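Local coordinates for protein fructokinase (Vibrio cholerae serotype O1, PDB 5EYN) that phosphorylates fructose with ATP as a fructokinase of the PfkB carbohydrate kinase family, here caught with fructose, ADP, beryllium trifluoride and calcium bound, at residues A[171-176]-A[200-205]; A[266-271]-A[294-299]; A[46-51]-A[307-312]. All coordinates share one frame; numbering follows the deposited sequence.

From the N terminus, segment 46-51, the start of helix 46-56, comes first, and its partner 307-312 follows some 255 residues later, so interaction 3 closes a loop that spans most of the chain. The other two contacts lie within that loop, one after the other: interaction 1 pairs neighbouring strands 168-172 and 199-203 of the large sheet, and interaction 2 then packs helix 264-278 on helix 285-302. All three meet at the fructose. Asp266 of interaction 2 joins them, its OD1 hydrogen-bonded to Asn174 of interaction 1 and its OD2 to Asn49 of interaction 3, while Ala267 packs on Leu312.

Interaction 1 (A[171-176]-A[200-205]); sequences FDPNLR and VKFSEE. With CA (calcium ion), chain C; FRU (beta-D-fructofuranose), chain B; BEF (beryllium trifluoride ion), chain D.
Asp172 and Lys201 run side by side and point the same way. With CG anti to the backbone N (chi1 174°), the carboxylate of Asp172 lies along the lysine chain, and OD2 forms a long salt bridge of 3.5 Å to Lys201 NZ, weak as a hydrogen bond. Two waters bridge the pair: each donates to one carboxylate oxygen, accepts from NZ and binds the calcium ion. Next to this pair, where Phe171 and Val200 form a parallel bridge, Lys201 N donates to Phe171 O at 3.0 Å. Pro173 crosses Val200 at about a right angle, CD to CG1 4.1 Å, and sets CG obliquely against the Phe202 ring. Further along, Asn174 OD1 coordinates calcium at 2.3 Å and takes two weak bonds from the Arg176 guanidinium. The Arg176 chain bends at chi2 (-72°), and NH1 meets Leu175 O from above the carbonyl plane, while NE points at fructose O2, 3.0 Å and nearly straight. Its NH2 donates to fructose O5 and to F3 of beryllium trifluoride. Metal and sugar ligands thus gather at the carboxyl end of parallel strands in a beta-alpha-beta unit, the usual place for the active site of a ribokinase-like fold.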
loop_
_atom_site.group_PDB
_atom_site.type_symbol
_atom_site.label_atom_id
_atom_site.label_comp_id
_atom_site.label_asym_id
_atom_site.label_seq_id
_atom_site.Cartn_x
_atom_site.Cartn_y
_atom_site.Cartn_z
ATOM N N PHE A 171 8.130 13.454 -22.970
ATOM C CA PHE A 171 8.501 12.279 -22.205
ATOM C C PHE A 171 9.506 12.662 -21.131
ATOM O O PHE A 171 10.486 13.360 -21.404
ATOM C CB PHE A 171 9.087 11.224 -23.159
ATOM C CG PHE A 171 9.465 9.918 -22.503
ATOM C CD1 PHE A 171 8.551 9.211 -21.756
ATOM C CD2 PHE A 171 10.735 9.392 -22.656
ATOM C CE1 PHE A 171 8.893 8.026 -21.155
ATOM C CE2 PHE A 171 11.072 8.196 -22.079
ATOM C CZ PHE A 171 10.155 7.525 -21.312
ATOM N N ASP A 172 9.228 12.235 -19.905
ATOM C CA ASP A 172 10.140 12.401 -18.778
ATOM C C ASP A 172 10.336 11.002 -18.221
ATOM O O ASP A 172 9.438 10.465 -17.594
ATOM C CB ASP A 172 9.511 13.319 -17.723
ATOM C CG ASP A 172 10.319 13.440 -16.456
ATOM O OD1 ASP A 172 11.349 12.766 -16.316
ATOM O OD2 ASP A 172 9.873 14.211 -15.587
ATOM N N PRO A 173 11.488 10.387 -18.508
ATOM C CA PRO A 173 11.660 9.008 -18.041
ATOM C C PRO A 173 11.253 8.825 -16.570
ATOM O O PRO A 173 10.508 7.902 -16.269
ATOM C CB PRO A 173 13.137 8.744 -18.320
ATOM C CG PRO A 173 13.388 9.524 -19.600
ATOM C CD PRO A 173 12.553 10.791 -19.448
ATOM N N ASN A 174 11.702 9.681 -15.669
ATOM C CA ASN A 174 11.227 9.609 -14.297
ATOM C C ASN A 174 11.362 8.175 -13.785
ATOM O O ASN A 174 10.399 7.522 -13.379
ATOM C CB ASN A 174 9.772 10.076 -14.213
ATOM C CG ASN A 174 9.561 11.125 -13.182
ATOM O OD1 ASN A 174 10.387 11.314 -12.281
ATOM N ND2 ASN A 174 8.476 11.861 -13.334
ATOM N N LEU A 175 12.588 7.694 -13.813
ATOM C CA LEU A 175 12.834 6.284 -13.612
ATOM C C LEU A 175 12.528 5.803 -12.220
ATOM O O LEU A 175 12.947 6.410 -11.239
ATOM C CB LEU A 175 14.280 5.948 -13.937
ATOM C CG LEU A 175 14.728 6.296 -15.350
ATOM C CD1 LEU A 175 16.205 5.926 -15.521
ATOM C CD2 LEU A 175 13.849 5.624 -16.406
ATOM N N ARG A 176 11.799 4.696 -12.148
ATOM C CA ARG A 176 11.491 4.007 -10.909
ATOM C C ARG A 176 11.632 2.512 -11.193
ATOM O O ARG A 176 10.658 1.819 -11.512
ATOM C CB ARG A 176 10.071 4.345 -10.441
ATOM C CG ARG A 176 9.758 5.846 -10.342
ATOM C CD ARG A 176 10.442 6.536 -9.173
ATOM N NE ARG A 176 9.923 7.888 -9.086
ATOM C CZ ARG A 176 10.423 8.937 -9.721
ATOM N NH1 ARG A 176 11.524 8.857 -10.439
ATOM N NH2 ARG A 176 9.820 10.108 -9.606
ATOM N N VAL A 200 12.052 15.849 -24.394
ATOM C CA VAL A 200 12.441 14.877 -23.387
ATOM C C VAL A 200 13.148 15.636 -22.273
ATOM O O VAL A 200 14.027 16.464 -22.539
ATOM C CB VAL A 200 13.373 13.790 -23.952
ATOM C CG1 VAL A 200 13.707 12.770 -22.874
ATOM C CG2 VAL A 200 12.742 13.132 -25.156
ATOM N N LYS A 201 12.741 15.354 -21.040
ATOM C CA LYS A 201 13.353 15.924 -19.846
ATOM C C LYS A 201 13.989 14.787 -19.065
ATOM O O LYS A 201 13.331 13.780 -18.789
ATOM C CB LYS A 201 12.302 16.640 -19.002
ATOM C CG LYS A 201 12.845 17.271 -17.712
ATOM C CD LYS A 201 12.954 16.252 -16.565
ATOM C CE LYS A 201 12.917 16.854 -15.190
ATOM N NZ LYS A 201 12.627 15.831 -14.166
ATOM N N PHE A 202 15.269 14.963 -18.754
ATOM C CA PHE A 202 16.032 14.026 -17.944
ATOM C C PHE A 202 16.541 14.774 -16.732
ATOM O O PHE A 202 16.878 15.941 -16.844
ATOM C CB PHE A 202 17.312 13.562 -18.653
ATOM C CG PHE A 202 17.126 12.879 -19.984
ATOM C CD1 PHE A 202 16.946 11.512 -20.056
ATOM C CD2 PHE A 202 17.255 13.594 -21.153
ATOM C CE1 PHE A 202 16.848 10.870 -21.275
ATOM C CE2 PHE A 202 17.168 12.954 -22.381
ATOM C CZ PHE A 202 16.954 11.592 -22.437
ATOM N N SER A 203 16.700 14.099 -15.603
ATOM C CA SER A 203 17.647 14.588 -14.627
ATOM C C SER A 203 19.034 14.222 -15.141
ATOM O O SER A 203 19.189 13.339 -15.995
ATOM C CB SER A 203 17.429 13.958 -13.259
ATOM O OG SER A 203 17.890 12.625 -13.282
ATOM N N GLU A 204 20.047 14.896 -14.620
ATOM C CA GLU A 204 21.423 14.610 -15.004
ATOM C C GLU A 204 21.716 13.127 -14.792
ATOM O O GLU A 204 22.325 12.465 -15.631
ATOM C CB GLU A 204 22.374 15.478 -14.170
ATOM C CG GLU A 204 23.846 15.231 -14.396
ATOM C CD GLU A 204 24.719 16.221 -13.636
ATOM O OE1 GLU A 204 24.161 17.144 -12.995
ATOM O OE2 GLU A 204 25.956 16.075 -13.686
ATOM N N GLU A 205 21.271 12.608 -13.656
ATOM C CA GLU A 205 21.523 11.220 -13.318
ATOM C C GLU A 205 20.812 10.266 -14.291
ATOM O O GLU A 205 21.376 9.284 -14.732
ATOM C CB GLU A 205 21.084 10.975 -11.870
ATOM C CG GLU A 205 21.906 11.743 -10.812
ATOM C CD GLU A 205 21.609 13.249 -10.698
ATOM O OE1 GLU A 205 20.581 13.751 -11.213
ATOM O OE2 GLU A 205 22.435 13.939 -10.053
HETATM CA CA CA C . 11.788 13.099 -11.806
HETATM C C1 FRU B . 5.821 7.897 -9.220
HETATM C C2 FRU B . 6.347 8.896 -8.198
HETATM C C3 FRU B . 5.367 9.393 -7.155
HETATM C C4 FRU B . 5.714 10.832 -6.957
HETATM C C5 FRU B . 6.280 11.191 -8.286
HETATM C C6 FRU B . 7.364 12.240 -8.236
HETATM O O1 FRU B . 4.878 8.484 -10.062
HETATM O O2 FRU B . 7.418 8.274 -7.555
HETATM O O3 FRU B . 5.482 8.577 -6.028
HETATM O O4 FRU B . 4.624 11.641 -6.673
HETATM O O5 FRU B . 6.784 10.017 -8.900
HETATM O O6 FRU B . 7.871 12.520 -9.518
HETATM BE BE BEF D . 10.704 14.369 -9.208
HETATM F F1 BEF D . 10.791 14.246 -7.674
HETATM F F2 BEF D . 9.329 14.904 -9.711
HETATM F F3 BEF D . 10.760 13.010 -9.874
HETATM O O HOH W 1 10.274 14.552 -12.904
HETATM O O HOH W 2 12.833 13.079 -14.098
HETATM O O HOH W 3 13.234 11.191 -11.389
HETATM O O HOH W 4 13.234 14.849 -10.950
#

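Interaction 2 (A[266-271]-A[294-299]); sequences DAFVGG and WANGCG. With ADP (adenosine-5'-diphosphate), chain E; BEF (beryllium trifluoride ion), chain D; FRU (beta-D-fructofuranose), chain B.
Phe268 lays one ring face over the methyl of Ala295, a CH-pi contact with CB 3.4 Å from the ring centroid and 8° off the ring normal. Its CG stands anti to the backbone N (chi1 -179°), which brings the ring over Ala295. Ala267 CB also packs on Cys298 CB at 4.3 Å. Gly271, having no side chain, puts its backbone CA 3.9 Å from Cys298 SG, and the axes of the two segments come within 7.0 Å at 146° between their directions. No hydrogen bond crosses between the helices; the polar backbone contributes a CA-H...O contact from Phe268 CA to Ala295 O, 3.4 Å. Ligand bonds form a third group. Ribose O2' of ADP donates to Asn296 OD1 at 2.8 Å, and this oxygen also sits in the plane of the Phe268 ring at its edge, 3.3 Å from CE1. Gly299 brings its CA up to ribose O4' of ADP. At the other end of the site, Asp266 N donates to F2 of beryllium trifluoride at 3.1 Å, and Asp266 OD2 lies against fructose O6. The antiparallel helices 264-278 and 285-302 thus line the nucleotide site together. Phe268 also rests on Val232 and Thr234 of strand 230-234, Asp266 and Val269 meet helix 46-56, and Trp294 and Cys298 are covered by helix 315-322, with Trp294 edge-to-face on Tyr319.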
loop_
_atom_site.group_PDB
_atom_site.type_symbol
_atom_site.label_atom_id
_atom_site.label_comp_id
_atom_site.label_asym_id
_atom_site.label_seq_id
_atom_site.Cartn_x
_atom_site.Cartn_y
_atom_site.Cartn_z
ATOM N N ASP A 266 8.431 17.218 -11.642
ATOM C CA ASP A 266 7.123 17.240 -12.295
ATOM C C ASP A 266 6.580 18.662 -12.348
ATOM O O ASP A 266 5.935 19.053 -13.317
ATOM C CB ASP A 266 6.138 16.332 -11.579
ATOM C CG ASP A 266 6.620 14.908 -11.486
ATOM O OD1 ASP A 266 7.326 14.453 -12.433
ATOM O OD2 ASP A 266 6.280 14.258 -10.470
ATOM N N ALA A 267 6.854 19.443 -11.305
ATOM C CA ALA A 267 6.472 20.854 -11.288
ATOM C C ALA A 267 7.184 21.581 -12.429
ATOM O O ALA A 267 6.615 22.409 -13.135
ATOM C CB ALA A 267 6.867 21.475 -9.953
ATOM N N PHE A 268 8.461 21.266 -12.583
ATOM C CA PHE A 268 9.274 21.768 -13.683
ATOM C C PHE A 268 8.615 21.459 -15.030
ATOM O O PHE A 268 8.396 22.350 -15.843
ATOM C CB PHE A 268 10.669 21.144 -13.590
ATOM C CG PHE A 268 11.622 21.592 -14.668
ATOM C CD1 PHE A 268 12.563 22.589 -14.425
ATOM C CD2 PHE A 268 11.579 21.025 -15.927
ATOM C CE1 PHE A 268 13.445 22.988 -15.422
ATOM C CE2 PHE A 268 12.440 21.443 -16.931
ATOM C CZ PHE A 268 13.378 22.414 -16.678
ATOM N N VAL A 269 8.264 20.199 -15.245
ATOM C CA VAL A 269 7.633 19.820 -16.496
ATOM C C VAL A 269 6.313 20.548 -16.671
ATOM O O VAL A 269 5.969 20.987 -17.772
ATOM C CB VAL A 269 7.421 18.294 -16.556
ATOM C CG1 VAL A 269 6.541 17.898 -17.734
ATOM C CG2 VAL A 269 8.755 17.619 -16.620
ATOM N N GLY A 270 5.553 20.677 -15.591
ATOM C CA GLY A 270 4.295 21.400 -15.664
ATOM C C GLY A 270 4.439 22.835 -16.131
ATOM O O GLY A 270 3.685 23.297 -16.987
ATOM N N GLY A 271 5.420 23.549 -15.589
ATOM C CA GLY A 271 5.653 24.907 -16.049
ATOM C C GLY A 271 6.094 24.957 -17.501
ATOM O O GLY A 271 5.624 25.797 -18.283
ATOM N N TRP A 294 10.104 29.551 -16.516
ATOM C CA TRP A 294 8.925 29.187 -15.739
ATOM C C TRP A 294 9.124 27.840 -15.059
ATOM O O TRP A 294 8.792 27.672 -13.885
ATOM C CB TRP A 294 7.686 29.117 -16.633
ATOM C CG TRP A 294 7.043 30.450 -16.928
ATOM C CD1 TRP A 294 7.657 31.586 -17.397
ATOM C CD2 TRP A 294 5.662 30.783 -16.769
ATOM N NE1 TRP A 294 6.736 32.598 -17.536
ATOM C CE2 TRP A 294 5.506 32.131 -17.156
ATOM C CE3 TRP A 294 4.538 30.070 -16.346
ATOM C CZ2 TRP A 294 4.274 32.774 -17.124
ATOM C CZ3 TRP A 294 3.320 30.709 -16.304
ATOM C CH2 TRP A 294 3.195 32.046 -16.698
ATOM N N ALA A 295 9.625 26.860 -15.810
ATOM C CA ALA A 295 9.858 25.525 -15.280
ATOM C C ALA A 295 10.746 25.555 -14.035
ATOM O O ALA A 295 10.453 24.914 -13.021
ATOM C CB ALA A 295 10.492 24.650 -16.356
ATOM N N ASN A 296 11.841 26.306 -14.112
ATOM C CA ASN A 296 12.741 26.409 -12.973
ATOM C C ASN A 296 12.041 27.036 -11.766
ATOM O O ASN A 296 12.245 26.594 -10.642
ATOM C CB ASN A 296 13.968 27.235 -13.328
ATOM C CG ASN A 296 15.045 26.449 -14.038
ATOM O OD1 ASN A 296 15.215 25.243 -13.837
ATOM N ND2 ASN A 296 15.826 27.156 -14.838
ATOM N N GLY A 297 11.220 28.050 -11.999
ATOM C CA GLY A 297 10.513 28.686 -10.903
ATOM C C GLY A 297 9.509 27.767 -10.250
ATOM O O GLY A 297 9.383 27.729 -9.039
ATOM N N CYS A 298 8.807 26.986 -11.064
ATOM C CA CYS A 298 7.878 26.003 -10.554
ATOM C C CYS A 298 8.600 24.927 -9.751
ATOM O O CYS A 298 8.138 24.535 -8.688
ATOM C CB CYS A 298 7.098 25.369 -11.699
ATOM S SG CYS A 298 5.918 26.469 -12.510
ATOM N N GLY A 299 9.700 24.408 -10.292
ATOM C CA GLY A 299 10.460 23.392 -9.587
ATOM C C GLY A 299 10.936 23.876 -8.226
ATOM O O GLY A 299 10.899 23.133 -7.249
HETATM P PB ADP E . 12.380 15.989 -8.481
HETATM O O1B ADP E . 10.877 16.065 -8.553
HETATM O O2B ADP E . 12.880 14.728 -9.147
HETATM O O3B ADP E . 12.790 15.996 -7.029
HETATM P PA ADP E . 14.481 17.730 -9.044
HETATM O O1A ADP E . 14.673 17.757 -7.538
HETATM O O2A ADP E . 15.370 16.634 -9.586
HETATM O O3A ADP E . 12.982 17.265 -9.220
HETATM O "O5'" ADP E . 14.907 19.102 -9.754
HETATM C "C5'" ADP E . 14.214 19.592 -10.849
HETATM C "C4'" ADP E . 14.119 21.097 -10.942
HETATM O "O4'" ADP E . 13.610 21.626 -9.739
HETATM C "C3'" ADP E . 15.387 21.817 -11.232
HETATM O "O3'" ADP E . 15.655 21.846 -12.601
HETATM C "C2'" ADP E . 15.087 23.162 -10.708
HETATM O "O2'" ADP E . 14.280 23.902 -11.544
HETATM C "C1'" ADP E . 14.291 22.828 -9.510
HETATM N N9 ADP E . 15.061 22.685 -8.307
HETATM C C8 ADP E . 15.404 21.548 -7.674
HETATM N N7 ADP E . 16.092 21.826 -6.577
HETATM C C5 ADP E . 16.210 23.150 -6.470
HETATM C C6 ADP E . 16.793 24.018 -5.561
HETATM N N6 ADP E . 17.490 23.528 -4.414
HETATM N N1 ADP E . 16.713 25.329 -5.771
HETATM C C2 ADP E . 16.071 25.857 -6.829
HETATM N N3 ADP E . 15.487 25.045 -7.742
HETATM C C4 ADP E . 15.549 23.717 -7.574
HETATM BE BE BEF D . 10.704 14.369 -9.208
HETATM F F1 BEF D . 10.791 14.246 -7.674
HETATM F F2 BEF D . 9.329 14.904 -9.711
HETATM F F3 BEF D . 10.760 13.010 -9.874
HETATM C C1 FRU B . 5.821 7.897 -9.220
HETATM C C2 FRU B . 6.347 8.896 -8.198
HETATM C C3 FRU B . 5.367 9.393 -7.155
HETATM C C4 FRU B . 5.714 10.832 -6.957
HETATM C C5 FRU B . 6.280 11.191 -8.286
HETATM C C6 FRU B . 7.364 12.240 -8.236
HETATM O O1 FRU B . 4.878 8.484 -10.062
HETATM O O2 FRU B . 7.418 8.274 -7.555
HETATM O O3 FRU B . 5.482 8.577 -6.028
HETATM O O4 FRU B . 4.624 11.641 -6.673
HETATM O O5 FRU B . 6.784 10.017 -8.900
HETATM O O6 FRU B . 7.871 12.520 -9.518
#

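Interaction 3 (A[46-51]-A[307-312]); sequences APANVA and GAMTAL. With NA (sodium ion), chain F; FRU (beta-D-fructofuranose), chain B.
Asn49 and Met309 cross at about a right angle, and the dense part of the contact gathers round the asparagine amide. The methionine chain, extended beyond CG (chi2 -178°), runs past the amide, with both CG and CE 3.4 Å from Asn49 OD1. The same CE methyl also touches the Ala48 carbonyl carbon and lies 3.8 Å from Ala48 CB. Ala308 CB presses on the same amide, 3.3 Å from Asn49 ND2, while Leu312 CD1 abuts Asn49 O at 3.6 Å. These contacts are apolar or between carbon and a polar atom, and no hydrogen bond joins the two segments. The far side of the loop is looser and wetter. There Gly307 O binds a sodium ion at 2.1 Å, with Ala302, Gln305 and two waters also coordinating it. One of these waters accepts from Ala311 N and donates weakly to Ala308 O, bridging the backbone of the turn. A type I turn from Met309 to Leu312 brings Leu312 back to the helix. At the sugar, Ala46 N at the start of helix 46-56 donates to fructose O1 at 3.0 Å, and Asn49 ND2 donates to O4 at 3.2 Å. The amide nitrogen is shared between this sugar oxygen and Asp266 OD2, its stronger partner. These two bonds and the carbon packing from the loop probably fix the amide's rotation.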
loop_
_atom_site.group_PDB
_atom_site.type_symbol
_atom_site.label_atom_id
_atom_site.label_comp_id
_atom_site.label_asym_id
_atom_site.label_seq_id
_atom_site.Cartn_x
_atom_site.Cartn_y
_atom_site.Cartn_z
ATOM N N ALA A 46 3.611 11.062 -10.906
ATOM C CA ALA A 46 4.216 12.087 -11.749
ATOM C C ALA A 46 3.273 12.695 -12.789
ATOM O O ALA A 46 3.171 13.907 -12.867
ATOM C CB ALA A 46 5.489 11.588 -12.407
ATOM N N PRO A 47 2.574 11.878 -13.600
ATOM C CA PRO A 47 1.710 12.547 -14.585
ATOM C C PRO A 47 0.542 13.311 -13.945
ATOM O O PRO A 47 0.096 14.323 -14.486
ATOM C CB PRO A 47 1.225 11.395 -15.467
ATOM C CG PRO A 47 1.420 10.192 -14.676
ATOM C CD PRO A 47 2.589 10.417 -13.779
ATOM N N ALA A 48 0.055 12.844 -12.801
ATOM C CA ALA A 48 -0.987 13.586 -12.080
ATOM C C ALA A 48 -0.433 14.915 -11.566
ATOM O O ALA A 48 -1.091 15.958 -11.647
ATOM C CB ALA A 48 -1.534 12.747 -10.939
ATOM N N ASN A 49 0.795 14.873 -11.064
ATOM C CA ASN A 49 1.478 16.069 -10.592
ATOM C C ASN A 49 1.611 17.070 -11.713
ATOM O O ASN A 49 1.354 18.266 -11.534
ATOM C CB ASN A 49 2.872 15.706 -10.072
ATOM C CG ASN A 49 2.843 14.800 -8.859
ATOM O OD1 ASN A 49 1.871 14.754 -8.114
ATOM N ND2 ASN A 49 3.940 14.095 -8.644
ATOM N N VAL A 50 2.025 16.610 -12.892
ATOM C CA VAL A 50 2.151 17.501 -14.034
ATOM C C VAL A 50 0.799 18.112 -14.417
ATOM O O VAL A 50 0.695 19.316 -14.713
ATOM C CB VAL A 50 2.786 16.780 -15.237
ATOM C CG1 VAL A 50 2.841 17.710 -16.426
ATOM C CG2 VAL A 50 4.200 16.303 -14.891
ATOM N N ALA A 51 -0.232 17.277 -14.422
ATOM C CA ALA A 51 -1.568 17.741 -14.767
ATOM C C ALA A 51 -1.984 18.872 -13.839
ATOM O O ALA A 51 -2.500 19.893 -14.279
ATOM C CB ALA A 51 -2.576 16.607 -14.689
ATOM N N GLY A 307 4.696 17.095 -0.097
ATOM C CA GLY A 307 3.719 16.614 -1.066
ATOM C C GLY A 307 4.084 17.174 -2.421
ATOM O O GLY A 307 4.453 18.332 -2.555
ATOM N N ALA A 308 4.002 16.341 -3.451
ATOM C CA ALA A 308 4.341 16.771 -4.805
ATOM C C ALA A 308 3.469 17.917 -5.291
ATOM O O ALA A 308 3.932 18.761 -6.040
ATOM C CB ALA A 308 4.228 15.603 -5.769
ATOM N N MET A 309 2.208 17.928 -4.888
ATOM C CA MET A 309 1.277 18.888 -5.458
ATOM C C MET A 309 1.074 20.124 -4.599
ATOM O O MET A 309 0.538 21.121 -5.054
ATOM C CB MET A 309 -0.094 18.259 -5.660
ATOM C CG MET A 309 -0.108 17.135 -6.644
ATOM S SD MET A 309 -1.773 16.496 -6.840
ATOM C CE MET A 309 -1.490 15.202 -8.047
ATOM N N THR A 310 1.465 20.047 -3.334
ATOM C CA THR A 310 0.997 21.030 -2.355
ATOM C C THR A 310 1.352 22.457 -2.737
ATOM O O THR A 310 0.507 23.354 -2.636
ATOM C CB THR A 310 1.570 20.689 -0.995
ATOM O OG1 THR A 310 1.312 19.299 -0.735
ATOM C CG2 THR A 310 0.915 21.540 0.069
ATOM N N ALA A 311 2.593 22.672 -3.154
ATOM C CA ALA A 311 3.093 24.016 -3.423
ATOM C C ALA A 311 3.239 24.319 -4.908
ATOM O O ALA A 311 3.906 25.270 -5.295
ATOM C CB ALA A 311 4.415 24.232 -2.678
ATOM N N LEU A 312 2.610 23.509 -5.756
ATOM C CA LEU A 312 2.585 23.829 -7.182
ATOM C C LEU A 312 1.980 25.228 -7.341
ATOM O O LEU A 312 0.857 25.471 -6.902
ATOM C CB LEU A 312 1.783 22.787 -7.957
ATOM C CG LEU A 312 2.410 21.397 -7.997
ATOM C CD1 LEU A 312 1.450 20.415 -8.640
ATOM C CD2 LEU A 312 3.714 21.447 -8.770
HETATM NA NA NA F . 5.891 19.856 -2.500
HETATM C C1 FRU B . 5.821 7.897 -9.220
HETATM C C2 FRU B . 6.347 8.896 -8.198
HETATM C C3 FRU B . 5.367 9.393 -7.155
HETATM C C4 FRU B . 5.714 10.832 -6.957
HETATM C C5 FRU B . 6.280 11.191 -8.286
HETATM C C6 FRU B . 7.364 12.240 -8.236
HETATM O O1 FRU B . 4.878 8.484 -10.062
HETATM O O2 FRU B . 7.418 8.274 -7.555
HETATM O O3 FRU B . 5.482 8.577 -6.028
HETATM O O4 FRU B . 4.624 11.641 -6.673
HETATM O O5 FRU B . 6.784 10.017 -8.900
HETATM O O6 FRU B . 7.871 12.520 -9.518
HETATM O O HOH W 5 4.628 20.960 -4.158
HETATM O O HOH W 6 7.493 18.705 -2.747
#